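Local coordinates for outer membrane protein SusF (Bacteroides thetaiotaomicron, PDB 4FE9) that binds starch at the bacterial cell surface through several carbohydrate-binding modules, ahead of its uptake into the periplasm for degradation, at residues A[36-41]-A[137-142]; A[48-53]-A[87-92]; A[184-189]-A[233-238]; A[349-354]-A[364-369]; A[368-373]-A[399-404]. One frame throughout, in Å; residues are numbered along the deposited sequence.

Contacts 1 and 2 share the N-terminal domain and one mixed sheet. Their centres are 11 Å apart, contact 2 is nested inside the loop that contact 1 closes, and the two meet directly where D36 OD2 lies 2.8 Å from E50 N. Contact 3 stands apart in carbohydrate-binding module 1, its centre 39 Å from that of contact 1. It is the one near a glucan: the side chain of N234 is about 7 Å from a bound glucose (nearest atoms). Contacts 4 and 5 share P368 and N369 where module 2 passes into module 3, and they touch through W349 CG and F401 CZ, 4.0 Å apart. Both lie away from the annotated sugar sites.

Contact 1. Residues A[36-41]-A[137-142]; sequences DASIVM and SITLQP. With EDO (1,2-ethanediol), chain D.
The flat carboxamide of Q141 lies alongside V40, the two side chains pointing the same way, with OE1 3.9 Å from V40 CG2. Its NE2 bonds to S108 OG and, weakly, to O1 of an ethanediol that probably came from the crystallisation liquor. The ethanediol in turn rests against V40 CG1. V40 and Q141 share their face of the sheet with S38 and T139. There a water donates to I39 O and also bonds T139 OG1, which chi1 of 70° sets between the backbone N and the carbonyl carbon. On the buried face, I39 CG2 meets L140 CD1 at 3.9 Å, and M41, bent at both chi2 and chi3, folds back to bring SD to 4.0 Å from that same methyl. With an alanine here in place of L140, I39 CG2 and the M41 thioether would probably lose their apolar mate and M41 could turn more freely. Four backbone bonds alternate between the strands: T139 N to A37 O, I39 N to T139 O, Q141 N to I39 O at 2.8 Å, and M41 N to Q141 O. I39 O is also approached by L140 CA at 3.3 Å. The strands run only 8° from parallel although 95 residues lie between the two segments, consistent with the parallel A'–G pairing of an Ig-like sandwich.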
# COMPACT_ATOMS: atom_id res chain seq x y z
N ASP A 36 -34.95 15.60 0.46
CA ASP A 36 -34.16 14.73 1.31
C ASP A 36 -32.67 15.03 1.15
O ASP A 36 -31.92 14.21 0.60
CB ASP A 36 -34.48 13.25 1.01
CG ASP A 36 -35.96 12.90 1.27
OD1 ASP A 36 -36.43 13.12 2.41
OD2 ASP A 36 -36.69 12.50 0.32
N ALA A 37 -32.24 16.19 1.63
CA ALA A 37 -30.91 16.72 1.32
C ALA A 37 -29.85 16.33 2.36
O ALA A 37 -28.66 16.31 2.07
CB ALA A 37 -30.95 18.25 1.12
N SER A 38 -30.31 15.88 3.53
CA SER A 38 -29.42 15.62 4.65
C SER A 38 -29.85 14.37 5.36
O SER A 38 -30.53 14.43 6.38
CB SER A 38 -29.47 16.79 5.66
OG SER A 38 -29.06 17.99 5.06
N ILE A 39 -29.45 13.21 4.82
CA ILE A 39 -30.02 11.95 5.23
C ILE A 39 -29.17 11.29 6.37
O ILE A 39 -27.96 11.30 6.31
CB ILE A 39 -30.06 10.99 4.05
CG1 ILE A 39 -31.03 11.49 3.01
CG2 ILE A 39 -30.42 9.55 4.50
CD1 ILE A 39 -30.74 10.92 1.62
N VAL A 40 -29.84 10.87 7.44
CA VAL A 40 -29.17 10.15 8.54
C VAL A 40 -29.73 8.74 8.60
O VAL A 40 -30.88 8.55 8.90
CB VAL A 40 -29.44 10.86 9.93
CG1 VAL A 40 -28.91 10.01 11.09
CG2 VAL A 40 -28.77 12.23 9.96
N MET A 41 -28.94 7.77 8.20
CA MET A 41 -29.50 6.44 7.93
C MET A 41 -30.09 5.86 9.23
O MET A 41 -31.11 5.16 9.20
CB MET A 41 -28.43 5.50 7.38
CG MET A 41 -28.03 5.77 5.95
SD MET A 41 -29.45 5.75 4.87
CE MET A 41 -29.94 4.02 5.01
N SER A 137 -25.96 19.13 -4.52
CA SER A 137 -25.25 18.43 -3.40
C SER A 137 -26.29 17.95 -2.45
O SER A 137 -27.21 18.70 -2.13
CB SER A 137 -24.37 19.40 -2.59
OG SER A 137 -23.27 19.82 -3.33
N ILE A 138 -26.10 16.73 -1.94
CA ILE A 138 -26.74 16.32 -0.72
C ILE A 138 -25.69 15.59 0.14
O ILE A 138 -24.51 15.43 -0.27
CB ILE A 138 -27.93 15.36 -0.99
CG1 ILE A 138 -27.42 14.06 -1.60
CG2 ILE A 138 -28.98 16.02 -1.96
CD1 ILE A 138 -28.42 12.96 -1.52
N THR A 139 -26.07 15.26 1.37
CA THR A 139 -25.22 14.44 2.22
C THR A 139 -26.00 13.30 2.84
O THR A 139 -27.24 13.32 2.86
CB THR A 139 -24.63 15.24 3.33
OG1 THR A 139 -25.67 15.61 4.26
CG2 THR A 139 -23.93 16.50 2.76
N LEU A 140 -25.26 12.24 3.19
CA LEU A 140 -25.86 11.06 3.77
C LEU A 140 -24.87 10.51 4.81
O LEU A 140 -23.65 10.48 4.58
CB LEU A 140 -26.12 9.99 2.68
CG LEU A 140 -26.71 8.64 3.13
CD1 LEU A 140 -27.71 8.05 2.10
CD2 LEU A 140 -25.61 7.62 3.43
N GLN A 141 -25.40 10.11 5.95
CA GLN A 141 -24.57 9.53 6.99
C GLN A 141 -24.96 8.09 7.18
O GLN A 141 -26.07 7.79 7.64
CB GLN A 141 -24.78 10.29 8.31
CG GLN A 141 -23.94 9.71 9.49
CD GLN A 141 -24.37 10.28 10.82
OE1 GLN A 141 -25.05 11.28 10.88
NE2 GLN A 141 -24.02 9.61 11.89
N PRO A 142 -24.03 7.18 6.88
CA PRO A 142 -24.33 5.77 7.06
C PRO A 142 -24.62 5.46 8.51
O PRO A 142 -24.34 6.29 9.37
CB PRO A 142 -23.04 5.07 6.61
CG PRO A 142 -22.41 6.02 5.66
CD PRO A 142 -22.74 7.40 6.19
C1 EDO D . -26.20 10.43 14.75
O1 EDO D . -24.95 9.77 15.04
C2 EDO D . -27.21 9.39 14.28
O2 EDO D . -27.10 8.19 15.09
O HOH W 1 -26.36 13.59 6.24

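Contact 2. Residues A[48-53]-A[87-92]; sequences SVEIAK and VFKVAL
V90 O is gripped twice: V49 N donates to it at 2.9 Å, and S48 CA approaches V90 O at 3.2 Å through its hydrogen. V90 N returns a bond to V49 O, making V49 and V90 a hydrogen-bonded antiparallel pair. Further along, F88 O takes I51 N in an almost axial approach at 2.9 Å, with E50 CA–H close by. F88 N then passes over I51 O and bonds instead to A52 O, tilted 34° from that carbonyl plane. A52 lies at the edge of the F88 ring, its carbonyl carbon in the ring plane. Inward, V90 CG2, which chi1 of -66° leaves between the backbone N and the carbonyl carbon, touches both V49 CG2, at 3.7 Å, and I51 CG2, at 3.9 Å, while V49 CG1 reaches L92 CD1. L95 of helix 92-102 packs on V49, I51 and V90 from the same interior. On the other face E50 crosses V87, CB 3.6 Å from CG1, and runs side by side with K89. Their charged ends, E50 OE2 and K89 NZ, stay 4.2 Å apart, too far for a salt bridge. E50 N is held by D36 OD2. The switch of F88 partners from I51 N to A52 O, with a psi of -16° at I51, is consistent with a classic beta bulge in an antiparallel pair of the N-terminal sandwich, just before helix 92-102, with A91 at its N-cap position.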
# COMPACT_ATOMS: atom_id res chain seq x y z
N SER A 48 -37.68 5.14 -0.26
CA SER A 48 -37.16 5.94 -1.36
C SER A 48 -37.05 7.42 -0.94
O SER A 48 -37.77 7.87 -0.06
CB SER A 48 -38.09 5.81 -2.54
OG SER A 48 -39.29 6.50 -2.26
N VAL A 49 -36.09 8.13 -1.52
CA VAL A 49 -35.87 9.54 -1.19
C VAL A 49 -35.81 10.38 -2.45
O VAL A 49 -35.37 9.91 -3.49
CB VAL A 49 -34.54 9.73 -0.41
CG1 VAL A 49 -34.69 9.19 1.04
CG2 VAL A 49 -33.41 9.01 -1.12
N GLU A 50 -36.21 11.65 -2.33
CA GLU A 50 -36.10 12.60 -3.41
C GLU A 50 -34.84 13.34 -3.28
O GLU A 50 -34.69 14.17 -2.35
CB GLU A 50 -37.25 13.61 -3.32
CG GLU A 50 -38.52 13.02 -2.76
CD GLU A 50 -39.76 13.90 -3.03
OE1 GLU A 50 -39.66 15.15 -2.95
OE2 GLU A 50 -40.85 13.35 -3.25
N ILE A 51 -33.96 13.22 -4.27
CA ILE A 51 -32.64 13.78 -4.11
C ILE A 51 -32.38 15.05 -4.95
O ILE A 51 -31.42 15.79 -4.68
CB ILE A 51 -31.54 12.73 -4.31
CG1 ILE A 51 -31.57 12.18 -5.73
CG2 ILE A 51 -31.71 11.60 -3.30
CD1 ILE A 51 -30.36 11.29 -6.05
N ALA A 52 -33.23 15.30 -5.94
CA ALA A 52 -33.05 16.43 -6.80
C ALA A 52 -34.35 16.75 -7.54
O ALA A 52 -35.29 15.94 -7.55
CB ALA A 52 -31.89 16.19 -7.79
N LYS A 53 -34.43 17.95 -8.10
CA LYS A 53 -35.64 18.39 -8.81
C LYS A 53 -35.20 19.25 -9.98
O LYS A 53 -34.24 19.99 -9.86
CB LYS A 53 -36.54 19.18 -7.86
CG LYS A 53 -37.86 19.65 -8.46
CD LYS A 53 -38.68 20.45 -7.39
CE LYS A 53 -39.99 21.02 -7.97
NZ LYS A 53 -40.53 20.14 -9.01
N VAL A 87 -39.24 15.40 -10.16
CA VAL A 87 -38.43 15.07 -8.99
C VAL A 87 -37.76 13.71 -9.16
O VAL A 87 -38.36 12.79 -9.69
CB VAL A 87 -39.29 15.08 -7.69
CG1 VAL A 87 -38.44 14.77 -6.49
CG2 VAL A 87 -39.97 16.41 -7.52
N PHE A 88 -36.47 13.65 -8.87
CA PHE A 88 -35.66 12.44 -9.02
C PHE A 88 -35.60 11.65 -7.73
O PHE A 88 -35.30 12.20 -6.64
CB PHE A 88 -34.24 12.81 -9.50
CG PHE A 88 -34.23 13.49 -10.82
CD1 PHE A 88 -34.14 12.74 -12.00
CD2 PHE A 88 -34.57 14.83 -10.93
CE1 PHE A 88 -34.29 13.34 -13.25
CE2 PHE A 88 -34.71 15.45 -12.18
CZ PHE A 88 -34.58 14.70 -13.34
N LYS A 89 -36.01 10.39 -7.81
CA LYS A 89 -36.11 9.50 -6.64
C LYS A 89 -35.13 8.33 -6.77
O LYS A 89 -34.96 7.77 -7.88
CB LYS A 89 -37.52 8.94 -6.53
CG LYS A 89 -38.58 9.95 -6.17
CD LYS A 89 -39.79 9.23 -5.62
CE LYS A 89 -41.05 10.03 -5.83
NZ LYS A 89 -42.11 9.70 -4.83
N VAL A 90 -34.57 7.89 -5.64
CA VAL A 90 -33.78 6.68 -5.59
C VAL A 90 -34.22 5.86 -4.39
O VAL A 90 -34.79 6.40 -3.43
CB VAL A 90 -32.25 6.98 -5.50
CG1 VAL A 90 -31.75 7.65 -6.79
CG2 VAL A 90 -31.94 7.85 -4.27
N ALA A 91 -33.92 4.56 -4.41
CA ALA A 91 -34.15 3.72 -3.24
C ALA A 91 -33.08 4.05 -2.19
O ALA A 91 -31.90 4.12 -2.51
CB ALA A 91 -34.07 2.15 -3.64
N LEU A 92 -33.52 4.36 -0.98
CA LEU A 92 -32.59 4.75 0.08
C LEU A 92 -31.48 3.71 0.27
O LEU A 92 -30.30 4.05 0.42
CB LEU A 92 -33.34 4.98 1.40
CG LEU A 92 -32.47 5.52 2.54
CD1 LEU A 92 -31.67 6.72 2.09
CD2 LEU A 92 -33.29 5.87 3.75

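Contact 3. Residues A[184-189]-A[233-238]; sequences AEIEST and INTALD. With EDO (1,2-ethanediol), chain M.
This is a loop-to-loop packing contact without a direct hydrogen bond across it, set where strand 179-186 ends and strand 233-234 runs into a turn in carbohydrate-binding module 1. T189 lies against the turn: its CG2 rests 3.4 Å from L237 O, and its CA is equally close to T235 OG1. I186 and T235 reach toward each other tip to tip, CD1 3.7 Å from OG1. The CG1 branch of I186, turned by chi1 of 69° between the backbone N and the carbonyl carbon, passes obliquely by D238 CB. D238 CB in turn presses on S188 C at 3.6 Å. The turn is an Asx turn, N234 OD1 accepting from A236 N at 2.7 Å. T235 OG1 donates to L237 O in the carbonyl plane and accepts from S190 N, which ties the turn to the chain just beyond T189. N234 ND2 bonds to N191 OD1; since N191 binds D-glucose, N234 is a second-shell residue that probably helps to position it. Two waters bridge the segments. One bonds T189 OG1 and accepts from N234 ND2; the other accepts from T189 N at 3.1 Å and donates weakly to D238 OD2. Outside, an ethanediol, probably from the crystallisation liquor, takes E187 N on its O1 at 3.1 Å, the N–H pointing almost straight at it (171°).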
# COMPACT_ATOMS: atom_id res chain seq x y z
N ALA A 184 -1.20 -15.69 8.53
CA ALA A 184 -1.35 -17.12 8.71
C ALA A 184 -0.78 -17.81 7.50
O ALA A 184 -0.53 -17.18 6.46
CB ALA A 184 -2.84 -17.49 8.90
N GLU A 185 -0.56 -19.11 7.61
CA GLU A 185 -0.21 -19.89 6.44
C GLU A 185 -1.09 -21.11 6.38
O GLU A 185 -1.25 -21.80 7.37
CB GLU A 185 1.27 -20.31 6.49
CG GLU A 185 1.71 -21.05 5.20
CD GLU A 185 3.17 -21.49 5.23
OE1 GLU A 185 3.85 -21.24 6.26
OE2 GLU A 185 3.62 -22.10 4.23
N ILE A 186 -1.76 -21.30 5.25
CA ILE A 186 -2.80 -22.33 5.18
C ILE A 186 -2.60 -23.28 4.00
O ILE A 186 -2.17 -22.86 2.93
CB ILE A 186 -4.24 -21.70 5.08
CG1 ILE A 186 -4.46 -21.01 3.73
CG2 ILE A 186 -4.48 -20.69 6.26
CD1 ILE A 186 -5.60 -20.02 3.76
N GLU A 187 -3.10 -24.51 4.16
CA GLU A 187 -2.91 -25.58 3.16
C GLU A 187 -3.86 -25.50 1.99
O GLU A 187 -3.58 -26.04 0.95
CB GLU A 187 -3.04 -26.97 3.81
CG GLU A 187 -2.33 -27.07 5.17
CD GLU A 187 -1.65 -28.43 5.40
OE1 GLU A 187 -2.28 -29.49 5.11
OE2 GLU A 187 -0.51 -28.43 5.93
N SER A 188 -5.04 -24.94 2.21
CA SER A 188 -5.99 -24.69 1.10
C SER A 188 -6.78 -23.45 1.42
O SER A 188 -6.70 -22.94 2.53
CB SER A 188 -6.95 -25.88 0.97
OG SER A 188 -7.53 -26.18 2.24
N THR A 189 -7.58 -22.96 0.48
CA THR A 189 -8.40 -21.76 0.75
C THR A 189 -9.34 -22.03 1.92
O THR A 189 -9.66 -23.20 2.24
CB THR A 189 -9.20 -21.34 -0.46
OG1 THR A 189 -9.99 -22.46 -0.90
CG2 THR A 189 -8.24 -20.90 -1.61
N ILE A 233 -16.20 -15.12 5.00
CA ILE A 233 -15.32 -14.63 3.99
C ILE A 233 -14.44 -15.79 3.52
O ILE A 233 -13.96 -16.60 4.34
CB ILE A 233 -14.43 -13.52 4.52
CG1 ILE A 233 -15.28 -12.34 5.09
CG2 ILE A 233 -13.44 -13.07 3.45
CD1 ILE A 233 -14.50 -11.39 5.98
N ASN A 234 -14.19 -15.85 2.21
CA ASN A 234 -13.24 -16.83 1.71
C ASN A 234 -11.86 -16.21 1.43
O ASN A 234 -11.76 -15.15 0.85
CB ASN A 234 -13.79 -17.55 0.47
CG ASN A 234 -12.95 -18.74 0.09
OD1 ASN A 234 -11.94 -18.58 -0.55
ND2 ASN A 234 -13.17 -19.84 0.80
N THR A 235 -10.78 -16.90 1.82
CA THR A 235 -9.44 -16.34 1.59
C THR A 235 -9.12 -16.18 0.12
O THR A 235 -8.29 -15.34 -0.23
CB THR A 235 -8.32 -17.17 2.26
OG1 THR A 235 -8.36 -18.52 1.78
CG2 THR A 235 -8.52 -17.17 3.71
N ALA A 236 -9.73 -16.99 -0.74
CA ALA A 236 -9.41 -16.99 -2.20
C ALA A 236 -7.97 -17.43 -2.52
O ALA A 236 -7.72 -18.04 -3.57
CB ALA A 236 -9.72 -15.63 -2.85
N LEU A 237 -7.09 -17.32 -1.54
CA LEU A 237 -5.72 -17.75 -1.69
C LEU A 237 -5.40 -18.83 -0.70
O LEU A 237 -6.12 -19.02 0.27
CB LEU A 237 -4.77 -16.56 -1.46
CG LEU A 237 -5.08 -15.31 -2.28
CD1 LEU A 237 -4.52 -14.07 -1.57
CD2 LEU A 237 -4.53 -15.44 -3.72
N ASP A 238 -4.23 -19.42 -0.85
CA ASP A 238 -3.68 -20.22 0.19
C ASP A 238 -2.18 -20.01 0.25
O ASP A 238 -1.66 -19.06 -0.36
CB ASP A 238 -4.04 -21.70 -0.01
CG ASP A 238 -3.49 -22.29 -1.33
OD1 ASP A 238 -2.53 -21.72 -1.89
OD2 ASP A 238 -3.99 -23.35 -1.75
C1 EDO M . -6.38 -25.31 6.19
O1 EDO M . -4.98 -25.23 6.48
C2 EDO M . -6.80 -24.02 5.46
O2 EDO M . -8.16 -24.10 5.03
O HOH W 2 -12.43 -22.71 0.80
O HOH W 3 -7.11 -24.40 -2.18

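Contact 4. Residues A[349-354]-A[364-369]; sequences WYLVYV and EFEKPN
V352 CG2 sits over one face of the F365 ring, 4.0 Å from its centroid and 16° off the ring normal, in a CH-pi contact. With chi1 of 176°, CG1 of V352 takes the place anti to the backbone N, leaving CG2 as the branch that meets the ring. Y350 comes to the edge of F365, its CG 3.7 Å from F365 CD2, with the two ring planes 59° apart. F301 and A333 pack on F365 from outside the hairpin. Replacing F365 by an alanine would probably open a gap beside V352 CG2 and strip packing from one flank of Y350, whose OH is still held by I346 O. P368 CG packs on W349, 4.0 Å from its CB, as P368 centres an inverse gamma turn that leads the chain out of the strand. On the opposite face, L351 and Y353 lie with E364 and E366. The backbone bonds are tight between Y353 and E364, Y353 O taking E364 N at 2.7 Å. They slacken toward the open end of the hairpin, by P368, where E366 N still reaches L351 O at 2.9 Å but L351 N makes only a weak bond to E366 O. At the polar edge E364 OE1 accepts from S326 N and E366 OE1 from K419 N. The chemistry implies a hairpin apolar on the V352–F365 face and mixed on the other, where both carboxylates meet backbone N–H beside buried L351 and Y353.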
# COMPACT_ATOMS: atom_id res chain seq x y z
N TRP A 349 26.00 7.30 -7.60
CA TRP A 349 25.84 6.21 -6.64
C TRP A 349 24.55 6.39 -5.88
O TRP A 349 24.30 7.46 -5.33
CB TRP A 349 27.04 6.19 -5.65
CG TRP A 349 28.34 5.69 -6.28
CD1 TRP A 349 29.33 6.44 -6.86
CD2 TRP A 349 28.75 4.32 -6.44
NE1 TRP A 349 30.26 5.62 -7.47
CE2 TRP A 349 29.99 4.33 -7.12
CE3 TRP A 349 28.21 3.09 -6.03
CZ2 TRP A 349 30.67 3.16 -7.44
CZ3 TRP A 349 28.91 1.94 -6.32
CH2 TRP A 349 30.13 1.97 -7.02
N TYR A 350 23.78 5.30 -5.76
CA TYR A 350 22.52 5.33 -5.01
C TYR A 350 22.41 4.09 -4.10
O TYR A 350 22.80 3.01 -4.48
CB TYR A 350 21.34 5.34 -5.98
CG TYR A 350 21.28 6.58 -6.87
CD1 TYR A 350 20.90 7.81 -6.36
CD2 TYR A 350 21.63 6.52 -8.21
CE1 TYR A 350 20.87 8.94 -7.16
CE2 TYR A 350 21.58 7.65 -9.02
CZ TYR A 350 21.19 8.85 -8.49
OH TYR A 350 21.16 9.99 -9.29
N LEU A 351 21.91 4.30 -2.89
CA LEU A 351 21.31 3.21 -2.10
C LEU A 351 19.95 2.84 -2.66
O LEU A 351 19.00 3.66 -2.62
CB LEU A 351 21.17 3.62 -0.62
CG LEU A 351 20.64 2.50 0.32
CD1 LEU A 351 21.23 2.57 1.72
CD2 LEU A 351 19.16 2.49 0.39
N VAL A 352 19.88 1.67 -3.29
CA VAL A 352 18.63 1.16 -3.80
C VAL A 352 17.94 0.29 -2.74
O VAL A 352 18.56 -0.62 -2.17
CB VAL A 352 18.88 0.33 -5.04
CG1 VAL A 352 17.60 -0.28 -5.52
CG2 VAL A 352 19.51 1.21 -6.16
N TYR A 353 16.69 0.60 -2.44
CA TYR A 353 15.89 -0.16 -1.48
C TYR A 353 14.64 -0.73 -2.15
O TYR A 353 13.92 -0.00 -2.84
CB TYR A 353 15.50 0.76 -0.33
CG TYR A 353 14.48 0.19 0.62
CD1 TYR A 353 13.13 0.32 0.37
CD2 TYR A 353 14.88 -0.38 1.82
CE1 TYR A 353 12.18 -0.13 1.29
CE2 TYR A 353 13.95 -0.81 2.74
CZ TYR A 353 12.60 -0.70 2.46
OH TYR A 353 11.67 -1.17 3.36
N VAL A 354 14.45 -2.06 -2.06
CA VAL A 354 13.37 -2.76 -2.76
C VAL A 354 12.57 -3.67 -1.77
O VAL A 354 13.16 -4.36 -0.91
CB VAL A 354 13.89 -3.64 -3.92
CG1 VAL A 354 12.70 -4.30 -4.66
CG2 VAL A 354 14.75 -2.84 -4.90
N GLU A 364 12.79 2.25 -3.79
CA GLU A 364 13.30 3.59 -3.42
C GLU A 364 14.76 3.76 -3.82
O GLU A 364 15.54 2.79 -3.80
CB GLU A 364 13.14 3.85 -1.92
CG GLU A 364 11.69 3.75 -1.43
CD GLU A 364 10.81 4.92 -1.92
OE1 GLU A 364 10.06 4.75 -2.92
OE2 GLU A 364 10.89 6.01 -1.32
N PHE A 365 15.09 4.93 -4.37
CA PHE A 365 16.48 5.39 -4.49
C PHE A 365 16.78 6.45 -3.48
O PHE A 365 16.01 7.40 -3.33
CB PHE A 365 16.75 5.93 -5.86
CG PHE A 365 16.96 4.89 -6.88
CD1 PHE A 365 16.02 3.88 -7.05
CD2 PHE A 365 18.07 4.93 -7.71
CE1 PHE A 365 16.20 2.90 -8.01
CE2 PHE A 365 18.27 3.96 -8.68
CZ PHE A 365 17.33 2.93 -8.83
N GLU A 366 17.90 6.31 -2.79
CA GLU A 366 18.24 7.19 -1.68
C GLU A 366 19.70 7.64 -1.75
O GLU A 366 20.46 7.09 -2.48
CB GLU A 366 17.99 6.48 -0.37
CG GLU A 366 16.51 6.47 0.04
CD GLU A 366 16.22 5.47 1.15
OE1 GLU A 366 16.87 5.55 2.23
OE2 GLU A 366 15.31 4.64 0.96
N LYS A 367 20.07 8.63 -0.96
CA LYS A 367 21.47 9.03 -0.89
C LYS A 367 22.30 7.82 -0.41
O LYS A 367 21.91 7.15 0.55
CB LYS A 367 21.66 10.20 0.09
CG LYS A 367 20.90 11.49 -0.30
CD LYS A 367 21.57 12.21 -1.44
CE LYS A 367 22.47 13.34 -0.94
NZ LYS A 367 23.92 12.97 -1.00
N PRO A 368 23.44 7.54 -1.08
CA PRO A 368 24.34 6.44 -0.67
C PRO A 368 25.13 6.80 0.57
O PRO A 368 26.33 6.99 0.48
CB PRO A 368 25.28 6.32 -1.85
CG PRO A 368 25.42 7.72 -2.34
CD PRO A 368 24.03 8.35 -2.16
N ASN A 369 24.44 7.03 1.68
CA ASN A 369 25.08 7.42 2.94
C ASN A 369 25.57 6.19 3.72
O ASN A 369 24.75 5.41 4.23
CB ASN A 369 24.12 8.18 3.82
CG ASN A 369 23.80 9.55 3.27
OD1 ASN A 369 24.44 10.00 2.33
ND2 ASN A 369 22.69 10.11 3.70

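Contact 5. Residues A[368-373]-A[399-404]; sequences PNVYLM and GEFVSP
V370 and F401 cross at about a right angle, V370 CG2 coming obliquely to the F401 ring at 4.1 Å from CD2. The neighbouring CE2 of the ring meets P368: the carbonyl O of P368 lies at the ring edge, near its plane, 3.7 Å from CE2, and P368 CB touches CE2 as well. Farther along, L372 points at the other end of 399-404. Its chi1 of -162° sets CG anti to the backbone N, and from there CD2 reaches P404 O at 3.8 Å while CD1 faces S403 CB. No hydrogen bond crosses; van der Waals packing, including the backbone oxygens of P368 and P404, joins the two segments, whose touching parts run 34° apart. Each belongs to a different sheet of module 3: strand 371-374 pairs with 410-415, and strand 401-402 with 458-461. F401 also meets W349 and F462 edge-to-face, and both V370 and F401 touch I298 on strand 294-301, so the contact lies against the strands of module 2.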
# COMPACT_ATOMS: atom_id res chain seq x y z
N PRO A 368 23.44 7.54 -1.08
CA PRO A 368 24.34 6.44 -0.67
C PRO A 368 25.13 6.80 0.57
O PRO A 368 26.33 6.99 0.48
CB PRO A 368 25.28 6.32 -1.85
CG PRO A 368 25.42 7.72 -2.34
CD PRO A 368 24.03 8.35 -2.16
N ASN A 369 24.44 7.03 1.68
CA ASN A 369 25.08 7.42 2.94
C ASN A 369 25.57 6.19 3.72
O ASN A 369 24.75 5.41 4.23
CB ASN A 369 24.12 8.18 3.82
CG ASN A 369 23.80 9.55 3.27
OD1 ASN A 369 24.44 10.00 2.33
ND2 ASN A 369 22.69 10.11 3.70
N VAL A 370 26.88 5.99 3.74
CA VAL A 370 27.48 4.90 4.51
C VAL A 370 28.09 5.50 5.76
O VAL A 370 28.65 6.61 5.72
CB VAL A 370 28.56 4.19 3.70
CG1 VAL A 370 29.23 3.06 4.53
CG2 VAL A 370 28.00 3.65 2.46
N TYR A 371 27.91 4.82 6.89
CA TYR A 371 28.28 5.40 8.17
C TYR A 371 29.25 4.53 8.95
O TYR A 371 29.02 3.32 9.13
CB TYR A 371 27.07 5.66 9.01
CG TYR A 371 26.14 6.75 8.48
CD1 TYR A 371 26.30 8.08 8.89
CD2 TYR A 371 25.00 6.42 7.74
CE1 TYR A 371 25.37 9.05 8.55
CE2 TYR A 371 24.08 7.38 7.37
CZ TYR A 371 24.27 8.70 7.78
OH TYR A 371 23.37 9.66 7.40
N LEU A 372 30.25 5.18 9.55
CA LEU A 372 31.05 4.58 10.61
C LEU A 372 30.27 4.55 11.90
O LEU A 372 29.62 5.54 12.29
CB LEU A 372 32.36 5.34 10.78
CG LEU A 372 33.47 4.59 11.52
CD1 LEU A 372 33.99 3.39 10.68
CD2 LEU A 372 34.62 5.57 11.87
N MET A 373 30.30 3.41 12.58
CA MET A 373 29.57 3.25 13.84
C MET A 373 30.50 2.70 14.90
O MET A 373 31.42 1.94 14.61
CB MET A 373 28.38 2.30 13.66
CG MET A 373 27.44 2.72 12.55
SD MET A 373 26.37 4.02 13.12
CE MET A 373 25.52 3.26 14.51
N GLY A 399 35.43 4.08 -7.92
CA GLY A 399 36.17 4.58 -6.78
C GLY A 399 35.68 3.97 -5.48
O GLY A 399 34.97 2.96 -5.49
N GLU A 400 35.92 4.68 -4.39
CA GLU A 400 35.84 4.08 -3.08
C GLU A 400 35.25 5.06 -2.10
O GLU A 400 35.53 6.25 -2.17
CB GLU A 400 37.24 3.59 -2.63
CG GLU A 400 37.82 2.50 -3.58
CD GLU A 400 39.22 1.98 -3.18
OE1 GLU A 400 39.59 0.90 -3.68
OE2 GLU A 400 39.95 2.67 -2.41
N PHE A 401 34.27 4.59 -1.34
CA PHE A 401 33.82 5.34 -0.19
C PHE A 401 34.90 5.23 0.87
O PHE A 401 35.51 4.18 1.03
CB PHE A 401 32.48 4.76 0.34
CG PHE A 401 31.34 4.80 -0.67
CD1 PHE A 401 31.38 4.04 -1.81
CD2 PHE A 401 30.22 5.58 -0.45
CE1 PHE A 401 30.35 4.10 -2.75
CE2 PHE A 401 29.18 5.62 -1.37
CZ PHE A 401 29.26 4.87 -2.52
N VAL A 402 35.15 6.32 1.60
CA VAL A 402 36.20 6.33 2.59
C VAL A 402 35.70 6.95 3.86
O VAL A 402 34.98 7.93 3.83
CB VAL A 402 37.47 7.10 2.07
CG1 VAL A 402 38.61 7.05 3.12
CG2 VAL A 402 37.94 6.49 0.76
N SER A 403 35.96 6.27 4.97
CA SER A 403 35.49 6.71 6.28
C SER A 403 36.38 7.82 6.83
O SER A 403 37.51 7.98 6.39
CB SER A 403 35.47 5.53 7.27
OG SER A 403 36.78 4.98 7.47
N PRO A 404 35.86 8.57 7.80
CA PRO A 404 36.63 9.46 8.69
C PRO A 404 37.62 8.67 9.52
O PRO A 404 37.24 7.68 10.15
CB PRO A 404 35.56 10.03 9.62
CG PRO A 404 34.22 9.65 8.99
CD PRO A 404 34.48 8.40 8.26